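Long-range contacts in glutamate--tRNA ligase, cytoplasmic (Saccharomyces cerevisiae, PDB 2HRA), which attaches glutamate to tRNA(Glu) using ATP, its N-terminal GST-like domain, described here, serving to join it to the cofactor Arc1p: residues 19-27 with 47-55; 96-107 with 141-151. One frame throughout, in Å; residues are numbered along the deposited sequence.

Interaction 1: 19-27 with 47-55; sequences MPSTLTING and APNSIAIKL
P20 meets the turn leading into the second strand: its CB lies 3.6 Å from N49 O, and its CG packs on the methyl of A52. S21 begins the regular pairing. Its N donates to S50 O across 3.0 Å in a somewhat bent bond (146° at the hydrogen), while its O receives A52 N at only 2.7 Å and almost straight. Its hydroxyl leaves this pair of strands and bonds K80 NZ. T22 turns its backbone N the other way, to D67, but sends CG2 obliquely across K54 to meet the lysine CB at 4.0 Å. L23 again faces the second strand with both backbone groups, giving its N to A52 O and taking K54 N on its O; the second donor stands 34° off the carbonyl plane. On the buried face L23 CB rests on I51 CG2 at 3.7 Å, a branch brought there because I51 holds CG1 beside its own backbone N (chi1 -57°). T24 and K54 lie next to each other on one face, with T24 OG1 3.8 Å from K54 CD; the lysine chain then bends until NZ donates to L55 O at 3.0 Å, approaching from above the carbonyl plane. I25 gives its N to K54 O, the pairing runs on through V56, and L184 of helix 180-195 touches both I25 and L55. S21, L23 and I25 thus turn their N-H groups to residues 50-54, whereas T24 bonds K65 of the antiparallel strand 64-66, and T22 bonds D67 just beyond it. Helix 34-46 crosses over the face carrying L23 and I51 through A40, completing a beta-alpha-beta crossover between parallel strands, as in the thioredoxin-like half of the GST fold.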
loop_
_atom_site.group_PDB
_atom_site.type_symbol
_atom_site.label_atom_id
_atom_site.label_comp_id
_atom_site.label_asym_id
_atom_site.label_seq_id
_atom_site.Cartn_x
_atom_site.Cartn_y
_atom_site.Cartn_z
ATOM N N MET A 19 3.180 23.677 -7.098
ATOM C CA MET A 19 4.193 22.640 -7.492
ATOM C C MET A 19 3.990 21.377 -6.658
ATOM O O MET A 19 3.896 21.448 -5.437
ATOM C CB MET A 19 5.622 23.171 -7.311
ATOM C CG MET A 19 6.647 22.631 -8.329
ATOM S SD MET A 19 6.318 23.052 -10.073
ATOM C CE MET A 19 7.006 21.604 -10.907
ATOM N N PRO A 20 3.911 20.216 -7.315
ATOM C CA PRO A 20 3.537 19.001 -6.591
ATOM C C PRO A 20 4.565 18.570 -5.545
ATOM O O PRO A 20 5.705 19.009 -5.589
ATOM C CB PRO A 20 3.415 17.960 -7.703
ATOM C CG PRO A 20 4.207 18.480 -8.823
ATOM C CD PRO A 20 4.148 19.962 -8.745
ATOM N N SER A 21 4.143 17.768 -4.576
ATOM C CA SER A 21 5.084 17.014 -3.755
ATOM C C SER A 21 5.663 15.957 -4.640
ATOM O O SER A 21 5.054 15.589 -5.655
ATOM C CB SER A 21 4.385 16.322 -2.600
ATOM O OG SER A 21 3.948 17.243 -1.633
ATOM N N THR A 22 6.818 15.425 -4.247
ATOM C CA THR A 22 7.424 14.327 -4.991
ATOM C C THR A 22 7.433 13.084 -4.116
ATOM O O THR A 22 7.798 13.167 -2.937
ATOM C CB THR A 22 8.849 14.668 -5.423
ATOM O OG1 THR A 22 8.809 15.897 -6.153
ATOM C CG2 THR A 22 9.424 13.557 -6.316
ATOM N N LEU A 23 6.972 11.968 -4.683
ATOM C CA LEU A 23 7.091 10.650 -4.048
ATOM C C LEU A 23 8.013 9.762 -4.858
ATOM O O LEU A 23 7.691 9.354 -5.973
ATOM C CB LEU A 23 5.724 9.962 -3.917
ATOM C CG LEU A 23 5.692 8.545 -3.283
ATOM C CD1 LEU A 23 6.233 8.584 -1.877
ATOM C CD2 LEU A 23 4.276 7.939 -3.337
ATOM N N THR A 24 9.158 9.423 -4.275
ATOM C CA THR A 24 10.055 8.482 -4.911
ATOM C C THR A 24 9.700 7.049 -4.498
ATOM O O THR A 24 9.482 6.773 -3.321
ATOM C CB THR A 24 11.516 8.827 -4.570
ATOM O OG1 THR A 24 11.729 10.241 -4.761
ATOM C CG2 THR A 24 12.461 8.039 -5.456
ATOM N N ILE A 25 9.612 6.151 -5.471
ATOM C CA ILE A 25 9.338 4.734 -5.235
ATOM C C ILE A 25 10.474 3.916 -5.811
ATOM O O ILE A 25 10.842 4.120 -6.940
ATOM C CB ILE A 25 7.999 4.280 -5.879
ATOM C CG1 ILE A 25 6.834 5.089 -5.304
ATOM C CG2 ILE A 25 7.718 2.810 -5.583
ATOM C CD1 ILE A 25 6.431 4.643 -3.875
ATOM N N ASN A 26 11.013 2.984 -5.017
ATOM C CA ASN A 26 12.204 2.203 -5.366
ATOM C C ASN A 26 11.796 0.804 -5.810
ATOM O O ASN A 26 11.255 0.060 -5.018
ATOM C CB ASN A 26 13.106 2.113 -4.128
ATOM C CG ASN A 26 14.413 1.357 -4.374
ATOM O OD1 ASN A 26 14.640 0.779 -5.447
ATOM N ND2 ASN A 26 15.287 1.363 -3.363
ATOM N N GLY A 27 12.073 0.435 -7.062
ATOM C CA GLY A 27 11.707 -0.881 -7.590
ATOM C C GLY A 27 12.598 -2.055 -7.180
ATOM O O GLY A 27 12.276 -3.224 -7.471
ATOM N N ALA A 47 -7.353 14.681 -6.863
ATOM C CA ALA A 47 -6.783 16.013 -6.861
ATOM C C ALA A 47 -5.559 15.957 -7.764
ATOM O O ALA A 47 -4.438 15.821 -7.273
ATOM C CB ALA A 47 -6.411 16.421 -5.454
ATOM N N PRO A 48 -5.795 15.946 -9.093
ATOM C CA PRO A 48 -4.723 15.697 -10.043
ATOM C C PRO A 48 -3.530 16.627 -9.882
ATOM O O PRO A 48 -3.687 17.770 -9.495
ATOM C CB PRO A 48 -5.410 15.789 -11.423
ATOM C CG PRO A 48 -6.787 16.345 -11.175
ATOM C CD PRO A 48 -7.115 16.022 -9.753
ATOM N N ASN A 49 -2.343 16.082 -10.116
ATOM C CA ASN A 49 -1.099 16.825 -10.054
ATOM C C ASN A 49 -0.728 17.231 -8.635
ATOM O O ASN A 49 -0.055 18.240 -8.437
ATOM C CB ASN A 49 -1.169 18.063 -10.935
ATOM C CG ASN A 49 0.187 18.647 -11.209
ATOM O OD1 ASN A 49 0.405 19.844 -11.037
ATOM N ND2 ASN A 49 1.127 17.789 -11.605
ATOM N N SER A 50 -1.156 16.452 -7.649
ATOM C CA SER A 50 -0.822 16.760 -6.250
ATOM C C SER A 50 0.549 16.193 -5.868
ATOM O O SER A 50 1.297 16.803 -5.074
ATOM C CB SER A 50 -1.938 16.278 -5.311
ATOM O OG SER A 50 -3.030 17.212 -5.351
ATOM N N ILE A 51 0.883 15.052 -6.472
ATOM C CA ILE A 51 2.111 14.312 -6.169
ATOM C C ILE A 51 2.718 13.831 -7.479
ATOM O O ILE A 51 2.044 13.179 -8.273
ATOM C CB ILE A 51 1.832 13.058 -5.311
ATOM C CG1 ILE A 51 1.121 13.445 -4.013
ATOM C CG2 ILE A 51 3.131 12.306 -4.978
ATOM C CD1 ILE A 51 0.571 12.258 -3.238
ATOM N N ALA A 52 3.986 14.151 -7.689
ATOM C CA ALA A 52 4.733 13.697 -8.847
ATOM C C ALA A 52 5.466 12.429 -8.427
ATOM O O ALA A 52 6.119 12.419 -7.394
ATOM C CB ALA A 52 5.723 14.772 -9.283
ATOM N N ILE A 53 5.318 11.353 -9.190
ATOM C CA ILE A 53 5.918 10.080 -8.834
ATOM C C ILE A 53 7.258 9.985 -9.538
ATOM O O ILE A 53 7.359 10.292 -10.710
ATOM C CB ILE A 53 5.003 8.898 -9.194
ATOM C CG1 ILE A 53 3.698 9.006 -8.397
ATOM C CG2 ILE A 53 5.701 7.583 -8.924
ATOM C CD1 ILE A 53 2.636 7.999 -8.785
ATOM N N LYS A 54 8.290 9.614 -8.800
ATOM C CA LYS A 54 9.642 9.502 -9.334
ATOM C C LYS A 54 10.154 8.110 -8.985
ATOM O O LYS A 54 9.823 7.578 -7.932
ATOM C CB LYS A 54 10.558 10.559 -8.730
ATOM C CG LYS A 54 11.959 10.611 -9.353
ATOM C CD LYS A 54 13.043 10.853 -8.310
ATOM C CE LYS A 54 14.453 10.808 -8.914
ATOM N NZ LYS A 54 14.938 9.411 -9.194
ATOM N N LEU A 55 10.933 7.527 -9.887
ATOM C CA LEU A 55 11.434 6.175 -9.730
ATOM C C LEU A 55 12.925 6.111 -9.487
ATOM O O LEU A 55 13.713 6.852 -10.085
ATOM C CB LEU A 55 11.171 5.358 -10.974
ATOM C CG LEU A 55 9.768 5.331 -11.509
ATOM C CD1 LEU A 55 9.844 4.818 -12.945
ATOM C CD2 LEU A 55 8.866 4.466 -10.626
#

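Interaction 2: 96-107 with 141-151; sequences WVNLAQKELVIK and ACWGALRSNGM
L104 lays its whole side chain against helix 141-148. Its CB sits on the methyl of A145 at 3.8 Å and just reaches L146 CD2; beyond CG the chain forks, CD1 going to C142, 3.9 Å from SG, and CD2 meeting L146 CD2 at 4.0 Å. The first torsion brings CG beside the backbone N (chi1 -62°), and the second (chi2 175°) then directs the two methyls. One turn back, A100 comes in very close: its CB is 3.2 Å from A141 O, and it also touches the A141 and A145 methyls. Such small residues allow the axes to run only 8.3 Å apart, nearly parallel at 13°. The C142 thiol fills the next space, its SG 3.5 Å from W96 O and obliquely placed at the indole. V105 CG1 closes over A145, and beyond it one water donates to both V105 O and S148 OG. N149 directs its amide between the L104 and I106 carbonyls and the K107 chain, which runs antiparallel alongside it; an alanine here would probably open a gap beside K107 and leave those carbonyls without the amide next to them. A second water joins K107 NZ, S148 O and G150 N, linking the segments where the two helices run out, on the exposed side. I129 touches both W96 and C142, so residues of an Arc1p-interacting region lie against this pair. Close parallel packing of helices 90-104 and 137-148 forms part of the core of the all-helical C-terminal half of a GST-like domain.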
loop_
_atom_site.group_PDB
_atom_site.type_symbol
_atom_site.label_atom_id
_atom_site.label_comp_id
_atom_site.label_asym_id
_atom_site.label_seq_id
_atom_site.Cartn_x
_atom_site.Cartn_y
_atom_site.Cartn_z
ATOM N N TRP A 96 -4.525 0.098 12.411
ATOM C CA TRP A 96 -4.525 -0.803 11.292
ATOM C C TRP A 96 -3.361 -0.486 10.377
ATOM O O TRP A 96 -2.790 -1.357 9.775
ATOM C CB TRP A 96 -5.872 -0.775 10.565
ATOM C CG TRP A 96 -6.917 -1.410 11.383
ATOM C CD1 TRP A 96 -7.863 -0.785 12.147
ATOM C CD2 TRP A 96 -7.109 -2.823 11.578
ATOM N NE1 TRP A 96 -8.624 -1.727 12.812
ATOM C CE2 TRP A 96 -8.183 -2.981 12.468
ATOM C CE3 TRP A 96 -6.478 -3.964 11.074
ATOM C CZ2 TRP A 96 -8.637 -4.242 12.877
ATOM C CZ3 TRP A 96 -6.921 -5.200 11.480
ATOM C CH2 TRP A 96 -7.991 -5.339 12.368
ATOM N N VAL A 97 -3.010 0.773 10.266
ATOM C CA VAL A 97 -1.788 1.147 9.568
ATOM C C VAL A 97 -0.564 0.585 10.272
ATOM O O VAL A 97 0.347 0.107 9.621
ATOM C CB VAL A 97 -1.661 2.646 9.475
ATOM C CG1 VAL A 97 -0.290 2.999 8.898
ATOM C CG2 VAL A 97 -2.809 3.178 8.600
ATOM N N ASN A 98 -0.552 0.633 11.602
ATOM C CA ASN A 98 0.512 -0.017 12.381
ATOM C C ASN A 98 0.598 -1.510 12.119
ATOM O O ASN A 98 1.691 -2.057 11.922
ATOM C CB ASN A 98 0.298 0.225 13.874
ATOM C CG ASN A 98 0.566 1.667 14.279
ATOM O OD1 ASN A 98 1.299 2.400 13.604
ATOM N ND2 ASN A 98 -0.017 2.082 15.394
ATOM N N LEU A 99 -0.543 -2.197 12.133
ATOM C CA LEU A 99 -0.548 -3.637 11.843
ATOM C C LEU A 99 0.047 -3.944 10.472
ATOM O O LEU A 99 0.837 -4.878 10.311
ATOM C CB LEU A 99 -1.979 -4.216 11.903
ATOM C CG LEU A 99 -2.018 -5.742 11.688
ATOM C CD1 LEU A 99 -1.397 -6.490 12.871
ATOM C CD2 LEU A 99 -3.422 -6.244 11.397
ATOM N N ALA A 100 -0.331 -3.149 9.470
ATOM C CA ALA A 100 0.156 -3.362 8.124
ATOM C C ALA A 100 1.671 -3.160 8.065
ATOM O O ALA A 100 2.395 -3.971 7.514
ATOM C CB ALA A 100 -0.567 -2.386 7.128
ATOM N N GLN A 101 2.151 -2.090 8.675
ATOM C CA GLN A 101 3.542 -1.680 8.493
ATOM C C GLN A 101 4.463 -2.419 9.422
ATOM O O GLN A 101 5.621 -2.584 9.107
ATOM C CB GLN A 101 3.708 -0.159 8.691
ATOM C CG GLN A 101 2.898 0.673 7.701
ATOM C CD GLN A 101 3.325 2.148 7.598
ATOM O OE1 GLN A 101 3.043 2.969 8.474
ATOM N NE2 GLN A 101 3.948 2.487 6.483
ATOM N N LYS A 102 3.950 -2.855 10.568
ATOM C CA LYS A 102 4.752 -3.563 11.562
ATOM C C LYS A 102 4.596 -5.067 11.516
ATOM O O LYS A 102 5.497 -5.781 11.931
ATOM C CB LYS A 102 4.405 -3.087 12.965
ATOM C CG LYS A 102 4.791 -1.660 13.224
ATOM C CD LYS A 102 4.160 -1.145 14.495
ATOM C CE LYS A 102 4.395 0.361 14.658
ATOM N NZ LYS A 102 4.283 0.764 16.087
ATOM N N GLU A 103 3.456 -5.558 11.028
ATOM C CA GLU A 103 3.185 -6.981 11.094
ATOM C C GLU A 103 2.902 -7.645 9.748
ATOM O O GLU A 103 3.492 -8.681 9.469
ATOM C CB GLU A 103 2.074 -7.254 12.109
ATOM C CG GLU A 103 2.193 -6.396 13.355
ATOM C CD GLU A 103 1.855 -7.139 14.599
ATOM O OE1 GLU A 103 0.706 -7.624 14.667
ATOM O OE2 GLU A 103 2.728 -7.244 15.503
ATOM N N LEU A 104 2.050 -7.070 8.899
ATOM C CA LEU A 104 1.686 -7.751 7.657
ATOM C C LEU A 104 2.792 -7.815 6.596
ATOM O O LEU A 104 2.722 -8.660 5.687
ATOM C CB LEU A 104 0.403 -7.169 7.038
ATOM C CG LEU A 104 -0.897 -7.268 7.852
ATOM C CD1 LEU A 104 -2.003 -6.528 7.139
ATOM C CD2 LEU A 104 -1.293 -8.733 8.099
ATOM N N VAL A 105 3.819 -6.975 6.710
ATOM C CA VAL A 105 4.953 -7.023 5.752
ATOM C C VAL A 105 6.026 -8.078 6.098
ATOM O O VAL A 105 6.882 -8.418 5.257
ATOM C CB VAL A 105 5.663 -5.660 5.611
ATOM C CG1 VAL A 105 4.726 -4.673 4.933
ATOM C CG2 VAL A 105 6.173 -5.174 6.953
ATOM N N ILE A 106 5.965 -8.574 7.328
ATOM C CA ILE A 106 6.983 -9.454 7.880
ATOM C C ILE A 106 6.734 -10.885 7.453
ATOM O O ILE A 106 5.640 -11.430 7.677
ATOM C CB ILE A 106 7.006 -9.363 9.422
ATOM C CG1 ILE A 106 7.351 -7.939 9.855
ATOM C CG2 ILE A 106 8.046 -10.315 10.025
ATOM C CD1 ILE A 106 7.657 -7.797 11.339
ATOM N N LYS A 107 7.767 -11.494 6.859
ATOM C CA LYS A 107 7.693 -12.851 6.365
ATOM C C LYS A 107 8.049 -13.846 7.468
ATOM O O LYS A 107 9.118 -14.472 7.470
ATOM C CB LYS A 107 8.559 -13.030 5.104
ATOM C CG LYS A 107 7.990 -12.283 3.849
ATOM C CD LYS A 107 8.611 -12.884 2.574
ATOM C CE LYS A 107 8.189 -12.180 1.264
ATOM N NZ LYS A 107 8.907 -12.829 0.091
ATOM N N ALA A 141 -3.093 0.743 3.520
ATOM C CA ALA A 141 -1.907 0.241 4.166
ATOM C C ALA A 141 -1.906 -1.276 4.229
ATOM O O ALA A 141 -0.868 -1.900 3.960
ATOM C CB ALA A 141 -1.761 0.862 5.566
ATOM N N CYS A 142 -3.051 -1.890 4.575
ATOM C CA CYS A 142 -3.096 -3.345 4.689
ATOM C C CYS A 142 -3.042 -4.009 3.331
ATOM O O CYS A 142 -2.397 -5.056 3.178
ATOM C CB CYS A 142 -4.301 -3.818 5.511
ATOM S SG CYS A 142 -4.234 -3.341 7.261
ATOM N N TRP A 143 -3.667 -3.404 2.331
ATOM C CA TRP A 143 -3.626 -3.984 0.991
ATOM C C TRP A 143 -2.219 -3.941 0.411
ATOM O O TRP A 143 -1.718 -4.951 -0.102
ATOM C CB TRP A 143 -4.572 -3.297 0.035
ATOM C CG TRP A 143 -4.871 -4.146 -1.189
ATOM C CD1 TRP A 143 -5.925 -4.961 -1.339
ATOM C CD2 TRP A 143 -4.122 -4.216 -2.428
ATOM N NE1 TRP A 143 -5.894 -5.552 -2.579
ATOM C CE2 TRP A 143 -4.787 -5.120 -3.259
ATOM C CE3 TRP A 143 -2.931 -3.622 -2.895
ATOM C CZ2 TRP A 143 -4.322 -5.452 -4.543
ATOM C CZ3 TRP A 143 -2.482 -3.939 -4.151
ATOM C CH2 TRP A 143 -3.183 -4.835 -4.972
ATOM N N GLY A 144 -1.582 -2.785 0.506
ATOM C CA GLY A 144 -0.193 -2.618 0.071
ATOM C C GLY A 144 0.756 -3.565 0.762
ATOM O O GLY A 144 1.571 -4.223 0.117
ATOM N N ALA A 145 0.633 -3.680 2.077
ATOM C CA ALA A 145 1.462 -4.602 2.852
ATOM C C ALA A 145 1.321 -6.032 2.310
ATOM O O ALA A 145 2.321 -6.725 2.092
ATOM C CB ALA A 145 1.104 -4.529 4.347
ATOM N N LEU A 146 0.093 -6.496 2.083
ATOM C CA LEU A 146 -0.094 -7.893 1.609
ATOM C C LEU A 146 0.366 -8.091 0.159
ATOM O O LEU A 146 0.914 -9.158 -0.198
ATOM C CB LEU A 146 -1.559 -8.358 1.814
ATOM C CG LEU A 146 -2.058 -8.387 3.279
ATOM C CD1 LEU A 146 -3.568 -8.667 3.311
ATOM C CD2 LEU A 146 -1.321 -9.413 4.126
ATOM N N ARG A 147 0.204 -7.069 -0.672
ATOM C CA ARG A 147 0.724 -7.090 -2.041
ATOM C C ARG A 147 2.232 -7.284 -2.006
ATOM O O ARG A 147 2.787 -7.995 -2.827
ATOM C CB ARG A 147 0.386 -5.802 -2.813
ATOM C CG ARG A 147 0.814 -5.772 -4.291
ATOM C CD ARG A 147 0.310 -7.020 -5.013
ATOM N NE ARG A 147 0.759 -7.132 -6.392
ATOM C CZ ARG A 147 1.882 -7.715 -6.774
ATOM N NH1 ARG A 147 2.726 -8.249 -5.891
ATOM N NH2 ARG A 147 2.171 -7.748 -8.054
ATOM N N SER A 148 2.888 -6.657 -1.046
ATOM C CA SER A 148 4.356 -6.726 -0.969
ATOM C C SER A 148 4.824 -8.095 -0.449
ATOM O O SER A 148 5.963 -8.497 -0.685
ATOM C CB SER A 148 4.895 -5.596 -0.067
ATOM O OG SER A 148 4.923 -6.009 1.308
ATOM N N ASN A 149 3.951 -8.812 0.265
ATOM C CA ASN A 149 4.331 -10.032 1.005
ATOM C C ASN A 149 3.819 -11.298 0.347
ATOM O O ASN A 149 2.658 -11.675 0.528
ATOM C CB ASN A 149 3.782 -9.961 2.420
ATOM C CG ASN A 149 4.335 -11.012 3.330
ATOM O OD1 ASN A 149 4.338 -10.814 4.543
ATOM N ND2 ASN A 149 4.820 -12.135 2.777
ATOM N N GLY A 150 4.721 -11.970 -0.367
ATOM C CA GLY A 150 4.403 -13.152 -1.153
ATOM C C GLY A 150 3.963 -14.363 -0.338
ATOM O O GLY A 150 3.342 -15.267 -0.878
ATOM N N MET A 151 4.275 -14.376 0.956
ATOM C CA MET A 151 3.903 -15.466 1.856
ATOM C C MET A 151 2.400 -15.554 2.157
ATOM O O MET A 151 1.879 -16.627 2.477
ATOM C CB MET A 151 4.652 -15.302 3.188
ATOM C CG MET A 151 4.498 -16.480 4.115
ATOM S SD MET A 151 5.791 -16.548 5.391
ATOM C CE MET A 151 5.404 -15.119 6.339
HETATM O O HOH W 1 6.564 -8.175 2.637
HETATM O O HOH W 2 7.386 -11.036 -1.760
#

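Interactions 1 and 2 lie in different halves of the domain, the sheet and the helical bundle, with centres about 22 Å apart and nearest atoms about 10 Å apart. Helix 73-80 bridges the gap: K80 bonds S21 of the first contact, while F74 touches V97 and A141 of the second. F81, just after that helix, packs on S50 and I51. Both segments of interaction 1 precede those of interaction 2 in sequence. Interaction 2 is the one next to the Arc1p-binding regions, 124-133 and 159-175, through I129, L130 and W167. No catalytic site is formed by either contact; both belong to the N-terminal heteromerisation domain of the synthetase.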